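Local atomic coordinates of F-actin-capping protein subunit alpha (Dictyostelium discoideum, PDB entry 4AKR), a protein that caps the fast-growing barbed ends of actin filaments independently of calcium, blocking subunit exchange there without severing the filaments. Residues E108-A122 with V137-V150. Numbering follows the deposited sequence.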
ATOM      1  N   GLU A 108       9.768 -36.838 -10.417  1.00 26.88           N
ATOM      2  CA  GLU A 108       9.008 -38.063 -10.635  1.00 27.42           C
ATOM      3  C   GLU A 108       8.975 -38.394 -12.121  1.00 26.98           C
ATOM      4  O   GLU A 108       8.223 -37.788 -12.883  1.00 25.15           O
ATOM      5  CB  GLU A 108       7.587 -37.901 -10.096  1.00 28.94           C
ATOM      6  CG  GLU A 108       7.525 -37.860  -8.582  1.00 30.95           C
ATOM      7  CD  GLU A 108       6.165 -37.459  -8.067  1.00 32.89           C
ATOM      8  OE1 GLU A 108       5.161 -38.074  -8.492  1.00 33.74           O
ATOM      9  OE2 GLU A 108       6.104 -36.528  -7.233  1.00 34.49           O
ATOM     10  N   GLN A 109       9.793 -39.368 -12.521  1.00 27.40           N
ATOM     11  CA  GLN A 109       9.884 -39.773 -13.922  1.00 25.87           C
ATOM     12  C   GLN A 109       8.612 -40.363 -14.526  1.00 25.90           C
ATOM     13  O   GLN A 109       8.358 -40.185 -15.711  1.00 25.73           O
ATOM     14  CB  GLN A 109      11.029 -40.779 -14.118  1.00 26.43           C
ATOM     15  CG  GLN A 109      12.423 -40.244 -13.818  1.00 24.69           C
ATOM     16  CD  GLN A 109      12.719 -38.945 -14.539  1.00 22.66           C
ATOM     17  OE1 GLN A 109      12.469 -38.815 -15.729  1.00 23.19           O
ATOM     18  NE2 GLN A 109      13.265 -37.976 -13.814  1.00 24.32           N
ATOM     19  N   ASP A 110       7.808 -41.057 -13.729  1.00 26.12           N
ATOM     20  CA  ASP A 110       6.606 -41.677 -14.279  1.00 28.15           C
ATOM     21  C   ASP A 110       5.558 -40.730 -14.855  1.00 28.14           C
ATOM     22  O   ASP A 110       4.720 -41.149 -15.647  1.00 29.54           O
ATOM     23  CB  ASP A 110       5.966 -42.616 -13.251  1.00 31.30           C
ATOM     24  CG  ASP A 110       5.646 -41.931 -11.939  1.00 34.75           C
ATOM     25  OD1 ASP A 110       5.690 -40.684 -11.874  1.00 37.79           O
ATOM     26  OD2 ASP A 110       5.346 -42.653 -10.966  1.00 36.95           O
ATOM     27  N   ILE A 111       5.617 -39.457 -14.481  1.00 27.89           N
ATOM     28  CA  ILE A 111       4.663 -38.471 -14.982  1.00 26.29           C
ATOM     29  C   ILE A 111       5.405 -37.303 -15.637  1.00 25.97           C
ATOM     30  O   ILE A 111       4.803 -36.303 -16.024  1.00 26.48           O
ATOM     31  CB  ILE A 111       3.791 -37.926 -13.836  1.00 25.33           C
ATOM     32  CG1 ILE A 111       4.654 -37.145 -12.851  1.00 23.85           C
ATOM     33  CG2 ILE A 111       3.143 -39.074 -13.092  1.00 26.62           C
ATOM     34  CD1 ILE A 111       3.864 -36.513 -11.732  1.00 25.42           C
ATOM     35  N   GLU A 112       6.717 -37.447 -15.762  1.00 25.13           N
ATOM     36  CA  GLU A 112       7.572 -36.412 -16.338  1.00 23.12           C
ATOM     37  C   GLU A 112       7.151 -35.964 -17.730  1.00 22.13           C
ATOM     38  O   GLU A 112       7.399 -34.821 -18.106  1.00 22.09           O
ATOM     39  CB  GLU A 112       9.025 -36.907 -16.348  1.00 22.18           C
ATOM     40  CG  GLU A 112      10.047 -36.019 -17.064  1.00 23.20           C
ATOM     41  CD  GLU A 112      10.142 -34.609 -16.504  1.00 23.16           C
ATOM     42  OE1 GLU A 112       9.692 -34.377 -15.361  1.00 23.87           O
ATOM     43  OE2 GLU A 112      10.682 -33.734 -17.213  1.00 22.77           O
ATOM     44  N   GLN A 113       6.513 -36.847 -18.497  1.00 22.08           N
ATOM     45  CA  GLN A 113       6.088 -36.474 -19.843  1.00 22.00           C
ATOM     46  C   GLN A 113       4.980 -35.436 -19.782  1.00 20.97           C
ATOM     47  O   GLN A 113       4.827 -34.624 -20.692  1.00 20.87           O
ATOM     48  CB  GLN A 113       5.625 -37.698 -20.646  1.00 23.53           C
ATOM     49  CG  GLN A 113       6.755 -38.679 -20.960  1.00 26.30           C
ATOM     50  CD  GLN A 113       6.410 -39.675 -22.060  1.00 28.91           C
ATOM     51  OE1 GLN A 113       7.208 -40.555 -22.381  1.00 29.92           O
ATOM     52  NE2 GLN A 113       5.223 -39.534 -22.650  1.00 29.24           N
ATOM     53  N   TYR A 114       4.203 -35.466 -18.707  1.00 20.79           N
ATOM     54  CA  TYR A 114       3.134 -34.491 -18.532  1.00 20.02           C
ATOM     55  C   TYR A 114       3.750 -33.185 -18.064  1.00 17.04           C
ATOM     56  O   TYR A 114       3.429 -32.122 -18.578  1.00 17.32           O
ATOM     57  CB  TYR A 114       2.092 -35.002 -17.517  1.00 21.81           C
ATOM     58  CG  TYR A 114       1.125 -35.985 -18.139  1.00 23.62           C
ATOM     59  CD1 TYR A 114       0.164 -35.555 -19.054  1.00 25.23           C
ATOM     60  CD2 TYR A 114       1.225 -37.354 -17.885  1.00 25.41           C
ATOM     61  CE1 TYR A 114      -0.674 -36.464 -19.712  1.00 26.99           C
ATOM     62  CE2 TYR A 114       0.394 -38.272 -18.534  1.00 27.33           C
ATOM     63  CZ  TYR A 114      -0.551 -37.819 -19.448  1.00 29.50           C
ATOM     64  OH  TYR A 114      -1.361 -38.719 -20.107  1.00 30.79           O
ATOM     65  N   ARG A 115       4.657 -33.266 -17.099  1.00 15.99           N
ATOM     66  CA  ARG A 115       5.292 -32.065 -16.600  1.00 16.41           C
ATOM     67  C   ARG A 115       6.022 -31.377 -17.760  1.00 18.21           C
ATOM     68  O   ARG A 115       5.903 -30.166 -17.942  1.00 18.19           O
ATOM     69  CB  ARG A 115       6.279 -32.408 -15.486  1.00 15.84           C
ATOM     70  CG  ARG A 115       6.696 -31.210 -14.635  1.00 15.68           C
ATOM     71  CD  ARG A 115       8.080 -31.409 -14.047  1.00 13.28           C
ATOM     72  NE  ARG A 115       9.069 -31.490 -15.115  1.00 14.42           N
ATOM     73  CZ  ARG A 115       9.494 -30.449 -15.823  1.00 11.54           C
ATOM     74  NH1 ARG A 115       9.038 -29.229 -15.575  1.00  9.64           N
ATOM     75  NH2 ARG A 115      10.337 -30.641 -16.817  1.00 10.77           N
ATOM     76  N   ALA A 116       6.757 -32.160 -18.555  1.00 17.93           N
ATOM     77  CA  ALA A 116       7.522 -31.628 -19.690  1.00 17.07           C
ATOM     78  C   ALA A 116       6.624 -31.001 -20.748  1.00 16.11           C
ATOM     79  O   ALA A 116       6.945 -29.954 -21.299  1.00 16.39           O
ATOM     80  CB  ALA A 116       8.387 -32.733 -20.317  1.00 15.98           C
ATOM     81  N   ALA A 117       5.504 -31.648 -21.046  1.00 16.33           N
ATOM     82  CA  ALA A 117       4.572 -31.098 -22.019  1.00 15.91           C
ATOM     83  C   ALA A 117       3.997 -29.782 -21.481  1.00 15.43           C
ATOM     84  O   ALA A 117       3.793 -28.841 -22.242  1.00 17.81           O
ATOM     85  CB  ALA A 117       3.461 -32.087 -22.301  1.00 17.41           C
ATOM     86  N   PHE A 118       3.738 -29.705 -20.177  1.00 14.89           N
ATOM     87  CA  PHE A 118       3.220 -28.461 -19.602  1.00 16.47           C
ATOM     88  C   PHE A 118       4.303 -27.388 -19.568  1.00 15.63           C
ATOM     89  O   PHE A 118       4.046 -26.205 -19.805  1.00 12.63           O
ATOM     90  CB  PHE A 118       2.703 -28.673 -18.174  1.00 18.36           C
ATOM     91  CG  PHE A 118       1.275 -29.146 -18.102  1.00 19.66           C
ATOM     92  CD1 PHE A 118       0.909 -30.390 -18.612  1.00 17.31           C
ATOM     93  CD2 PHE A 118       0.294 -28.346 -17.512  1.00 20.97           C
ATOM     94  CE1 PHE A 118      -0.419 -30.832 -18.535  1.00 17.97           C
ATOM     95  CE2 PHE A 118      -1.041 -28.780 -17.429  1.00 20.39           C
ATOM     96  CZ  PHE A 118      -1.393 -30.026 -17.942  1.00 18.22           C
ATOM     97  N   ASP A 119       5.525 -27.811 -19.275  1.00 17.15           N
ATOM     98  CA  ASP A 119       6.634 -26.874 -19.198  1.00 18.05           C
ATOM     99  C   ASP A 119       6.846 -26.130 -20.524  1.00 17.11           C
ATOM    100  O   ASP A 119       7.105 -24.931 -20.514  1.00 17.03           O
ATOM    101  CB  ASP A 119       7.913 -27.608 -18.768  1.00 18.89           C
ATOM    102  CG  ASP A 119       8.892 -26.696 -18.065  1.00 21.34           C
ATOM    103  OD1 ASP A 119       8.700 -25.463 -18.139  1.00 26.25           O
ATOM    104  OD2 ASP A 119       9.848 -27.201 -17.438  1.00 21.13           O
ATOM    105  N   GLU A 120       6.727 -26.825 -21.655  1.00 17.63           N
ATOM    106  CA  GLU A 120       6.901 -26.164 -22.960  1.00 18.11           C
ATOM    107  C   GLU A 120       5.898 -25.021 -23.117  1.00 18.13           C
ATOM    108  O   GLU A 120       6.225 -23.946 -23.625  1.00 17.29           O
ATOM    109  CB  GLU A 120       6.683 -27.135 -24.132  1.00 17.32           C
ATOM    110  CG  GLU A 120       7.725 -28.236 -24.318  1.00 17.56           C
ATOM    111  CD  GLU A 120       7.499 -29.043 -25.605  1.00 20.26           C
ATOM    112  OE1 GLU A 120       6.321 -29.333 -25.940  1.00 18.46           O
ATOM    113  OE2 GLU A 120       8.495 -29.397 -26.280  1.00 18.30           O
ATOM    114  N   GLU A 121       4.664 -25.270 -22.695  1.00 16.72           N
ATOM    115  CA  GLU A 121       3.615 -24.270 -22.812  1.00 15.96           C
ATOM    116  C   GLU A 121       3.788 -23.101 -21.838  1.00 15.60           C
ATOM    117  O   GLU A 121       3.581 -21.942 -22.211  1.00 14.92           O
ATOM    118  CB  GLU A 121       2.246 -24.934 -22.618  1.00 15.65           C
ATOM    119  CG  GLU A 121       1.936 -26.007 -23.654  1.00 17.19           C
ATOM    120  CD  GLU A 121       2.036 -25.481 -25.078  1.00 19.61           C
ATOM    121  OE1 GLU A 121       1.373 -24.461 -25.391  1.00 20.54           O
ATOM    122  OE2 GLU A 121       2.776 -26.085 -25.888  1.00 18.77           O
ATOM    123  N   ALA A 122       4.173 -23.395 -20.600  1.00 14.92           N
ATOM    124  CA  ALA A 122       4.370 -22.336 -19.617  1.00 15.15           C
ATOM    125  C   ALA A 122       5.477 -21.392 -20.082  1.00 15.95           C
ATOM    126  O   ALA A 122       5.380 -20.174 -19.927  1.00 14.19           O
ATOM    127  CB  ALA A 122       4.725 -22.935 -18.261  1.00 14.47           C
ATOM    128  N   VAL A 137       7.611 -25.097 -13.492  1.00 18.60           N
ATOM    129  CA  VAL A 137       6.572 -26.111 -13.581  1.00 18.60           C
ATOM    130  C   VAL A 137       6.992 -27.379 -12.837  1.00 19.74           C
ATOM    131  O   VAL A 137       8.000 -28.011 -13.165  1.00 20.47           O
ATOM    132  CB  VAL A 137       6.262 -26.458 -15.052  1.00 19.38           C
ATOM    133  CG1 VAL A 137       5.097 -27.448 -15.123  1.00 17.29           C
ATOM    134  CG2 VAL A 137       5.928 -25.187 -15.823  1.00 17.57           C
ATOM    135  N   TYR A 138       6.205 -27.735 -11.829  1.00 18.71           N
ATOM    136  CA  TYR A 138       6.467 -28.896 -10.994  1.00 18.12           C
ATOM    137  C   TYR A 138       5.424 -29.974 -11.258  1.00 19.38           C
ATOM    138  O   TYR A 138       4.356 -29.694 -11.791  1.00 19.46           O
ATOM    139  CB  TYR A 138       6.401 -28.487  -9.527  1.00 16.68           C
ATOM    140  CG  TYR A 138       7.247 -27.283  -9.181  1.00 17.85           C
ATOM    141  CD1 TYR A 138       8.632 -27.392  -9.050  1.00 17.20           C
ATOM    142  CD2 TYR A 138       6.660 -26.036  -8.958  1.00 18.51           C
ATOM    143  CE1 TYR A 138       9.415 -26.283  -8.695  1.00 18.35           C
ATOM    144  CE2 TYR A 138       7.430 -24.917  -8.607  1.00 16.36           C
ATOM    145  CZ  TYR A 138       8.802 -25.050  -8.471  1.00 17.41           C
ATOM    146  OH  TYR A 138       9.557 -23.973  -8.069  1.00 16.07           O
ATOM    147  N   GLY A 139       5.738 -31.210 -10.885  1.00 21.03           N
ATOM    148  CA  GLY A 139       4.799 -32.298 -11.086  1.00 22.28           C
ATOM    149  C   GLY A 139       4.840 -33.294  -9.944  1.00 23.65           C
ATOM    150  O   GLY A 139       5.873 -33.454  -9.292  1.00 23.11           O
ATOM    151  N   THR A 140       3.718 -33.964  -9.698  1.00 24.80           N
ATOM    152  CA  THR A 140       3.646 -34.952  -8.629  1.00 27.74           C
ATOM    153  C   THR A 140       2.368 -35.776  -8.736  1.00 28.75           C
ATOM    154  O   THR A 140       1.358 -35.306  -9.266  1.00 28.74           O
ATOM    155  CB  THR A 140       3.682 -34.286  -7.250  1.00 29.33           C
ATOM    156  OG1 THR A 140       3.766 -35.291  -6.235  1.00 32.35           O
ATOM    157  CG2 THR A 140       2.423 -33.469  -7.026  1.00 31.40           C
ATOM    158  N   LYS A 141       2.426 -37.009  -8.242  1.00 29.25           N
ATOM    159  CA  LYS A 141       1.280 -37.909  -8.268  1.00 30.74           C
ATOM    160  C   LYS A 141       0.394 -37.696  -7.048  1.00 31.18           C
ATOM    161  O   LYS A 141       0.881 -37.615  -5.918  1.00 31.85           O
ATOM    162  CB  LYS A 141       1.742 -39.371  -8.296  1.00 30.85           C
ATOM    163  CG  LYS A 141       2.353 -39.818  -9.612  1.00 32.03           C
ATOM    164  CD  LYS A 141       2.883 -41.243  -9.528  1.00 32.77           C
ATOM    165  CE  LYS A 141       4.093 -41.336  -8.607  1.00 31.59           C
ATOM    166  NZ  LYS A 141       5.260 -40.615  -9.164  1.00 32.02           N
ATOM    167  N   VAL A 142      -0.908 -37.600  -7.285  1.00 31.77           N
ATOM    168  CA  VAL A 142      -1.876 -37.422  -6.206  1.00 32.08           C
ATOM    169  C   VAL A 142      -3.020 -38.403  -6.423  1.00 32.59           C
ATOM    170  O   VAL A 142      -3.213 -38.889  -7.535  1.00 30.54           O
ATOM    171  CB  VAL A 142      -2.434 -35.984  -6.181  1.00 30.85           C
ATOM    172  CG1 VAL A 142      -1.312 -35.012  -5.917  1.00 28.70           C
ATOM    173  CG2 VAL A 142      -3.123 -35.663  -7.492  1.00 28.49           C
ATOM    174  N   SER A 143      -3.771 -38.684  -5.358  1.00 34.41           N
ATOM    175  CA  SER A 143      -4.896 -39.621  -5.401  1.00 36.05           C
ATOM    176  C   SER A 143      -5.695 -39.597  -6.698  1.00 36.55           C
ATOM    177  O   SER A 143      -5.918 -40.638  -7.320  1.00 37.63           O
ATOM    178  CB  SER A 143      -5.842 -39.353  -4.231  1.00 38.34           C
ATOM    179  OG  SER A 143      -5.158 -39.456  -2.995  1.00 42.93           O
ATOM    180  N   GLU A 144      -6.126 -38.408  -7.102  1.00 36.02           N
ATOM    181  CA  GLU A 144      -6.908 -38.236  -8.318  1.00 35.97           C
ATOM    182  C   GLU A 144      -6.092 -38.308  -9.611  1.00 34.48           C
ATOM    183  O   GLU A 144      -6.627 -38.087 -10.701  1.00 34.13           O
ATOM    184  CB  GLU A 144      -7.656 -36.902  -8.267  1.00 39.45           C
ATOM    185  CG  GLU A 144      -6.757 -35.692  -8.069  1.00 44.05           C
ATOM    186  CD  GLU A 144      -6.288 -35.505  -6.632  1.00 46.53           C
ATOM    187  OE1 GLU A 144      -5.686 -36.438  -6.053  1.00 47.18           O
ATOM    188  OE2 GLU A 144      -6.517 -34.408  -6.079  1.00 48.74           O
ATOM    189  N   GLY A 145      -4.803 -38.619  -9.504  1.00 32.64           N
ATOM    190  CA  GLY A 145      -3.975 -38.703 -10.697  1.00 29.56           C
ATOM    191  C   GLY A 145      -2.715 -37.859 -10.644  1.00 26.88           C
ATOM    192  O   GLY A 145      -1.832 -38.101  -9.819  1.00 26.64           O
ATOM    193  N   ILE A 146      -2.631 -36.862 -11.521  1.00 25.03           N
ATOM    194  CA  ILE A 146      -1.459 -35.987 -11.570  1.00 23.07           C
ATOM    195  C   ILE A 146      -1.729 -34.512 -11.285  1.00 21.72           C
ATOM    196  O   ILE A 146      -2.689 -33.929 -11.796  1.00 21.38           O
ATOM    197  CB  ILE A 146      -0.772 -36.047 -12.953  1.00 23.39           C
ATOM    198  CG1 ILE A 146      -0.229 -37.453 -13.202  1.00 24.35           C
ATOM    199  CG2 ILE A 146       0.350 -35.008 -13.026  1.00 21.74           C
ATOM    200  CD1 ILE A 146       0.205 -37.692 -14.629  1.00 24.51           C
ATOM    201  N   LYS A 147      -0.863 -33.910 -10.479  1.00 19.70           N
ATOM    202  CA  LYS A 147      -0.984 -32.496 -10.181  1.00 19.97           C
ATOM    203  C   LYS A 147       0.213 -31.749 -10.776  1.00 20.18           C
ATOM    204  O   LYS A 147       1.362 -32.017 -10.429  1.00 19.48           O
ATOM    205  CB  LYS A 147      -1.042 -32.241  -8.672  1.00 18.39           C
ATOM    206  CG  LYS A 147      -1.054 -30.748  -8.340  1.00 20.57           C
ATOM    207  CD  LYS A 147      -1.172 -30.450  -6.845  1.00 21.21           C
ATOM    208  CE  LYS A 147       0.084 -30.836  -6.086  1.00 20.87           C
ATOM    209  NZ  LYS A 147       0.040 -30.358  -4.676  1.00 19.94           N
ATOM    210  N   ILE A 148      -0.060 -30.824 -11.691  1.00 20.48           N
ATOM    211  CA  ILE A 148       1.001 -30.028 -12.300  1.00 19.59           C
ATOM    212  C   ILE A 148       0.843 -28.608 -11.799  1.00 19.54           C
ATOM    213  O   ILE A 148      -0.194 -27.994 -12.013  1.00 20.40           O
ATOM    214  CB  ILE A 148       0.903 -30.022 -13.841  1.00 20.36           C
ATOM    215  CG1 ILE A 148       1.030 -31.454 -14.371  1.00 18.22           C
ATOM    216  CG2 ILE A 148       1.989 -29.123 -14.436  1.00 17.50           C
ATOM    217  CD1 ILE A 148       2.291 -32.163 -13.921  1.00 18.37           C
ATOM    218  N   THR A 149       1.864 -28.095 -11.117  1.00 19.55           N
ATOM    219  CA  THR A 149       1.823 -26.742 -10.580  1.00 18.64           C
ATOM    220  C   THR A 149       2.658 -25.765 -11.406  1.00 18.28           C
ATOM    221  O   THR A 149       3.866 -25.951 -11.575  1.00 19.31           O
ATOM    222  CB  THR A 149       2.326 -26.716  -9.125  1.00 20.82           C
ATOM    223  OG1 THR A 149       1.613 -27.694  -8.358  1.00 23.81           O
ATOM    224  CG2 THR A 149       2.100 -25.344  -8.510  1.00 20.60           C
ATOM    225  N   VAL A 150       2.006 -24.721 -11.910  1.00 15.97           N
ATOM    226  CA  VAL A 150       2.659 -23.701 -12.720  1.00 13.63           C
ATOM    227  C   VAL A 150       2.804 -22.386 -11.952  1.00 16.20           C
ATOM    228  O   VAL A 150       1.814 -21.796 -11.508  1.00 16.66           O
ATOM    229  CB  VAL A 150       1.862 -23.408 -14.000  1.00 10.35           C
ATOM    230  CG1 VAL A 150       2.643 -22.475 -14.891  1.00  7.14           C
ATOM    231  CG2 VAL A 150       1.543 -24.696 -14.721  1.00 11.65           C
TER
HETATM  232  O   HOH W   1       9.975 -25.556 -14.966  1.00 24.14           O
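Helix 112-122 runs along the hairpin of strands 137-142 and 145-150, nearly antiparallel to the first (156°, axes 8.1 Å apart) and at 30° to the second. Just ahead of the helix, the bent chain of K141 brings NZ between the carboxylates of E108 and D110 and forms salt bridges with both, NZ lying 2.6 Å from E108 OE1 on its anti side and donating to both D110 oxygens on their syn sides. The E108 carboxylate also holds the strand itself, OE1 accepting from K141 N and OE2, by its syn lone pair, from T140 OG1 (2.8 Å). I111 slides past I146, whose CD1 ends 3.6 Å from I111 CG2 and meets the Y114 ring obliquely at CD2. In the fold, 137-142 belongs to an outermost strand of the chain's five-stranded antiparallel sheet; helix 112-129 packs on one face of that sheet, beside the long helix 217-248, whose A221 touches F118. I148 CG1 sits over the centre of the F118 ring, 4.2 Å from its centroid, a CH-pi contact. A122 CB meets V137 CG2 at 3.5 Å. With CG anti to the backbone N (chi1 -163°) and a bend at chi3, R115 grips E112 side-on through NE and NH2, while NH1 reaches D119 OD2 and V137 O, both at 2.9 Å. A leucine at R115 would probably leave the carboxylates of E112 and buried D119 without their shared cation and V137 O without this donor. One water bridges D119 OD2 and V137 N.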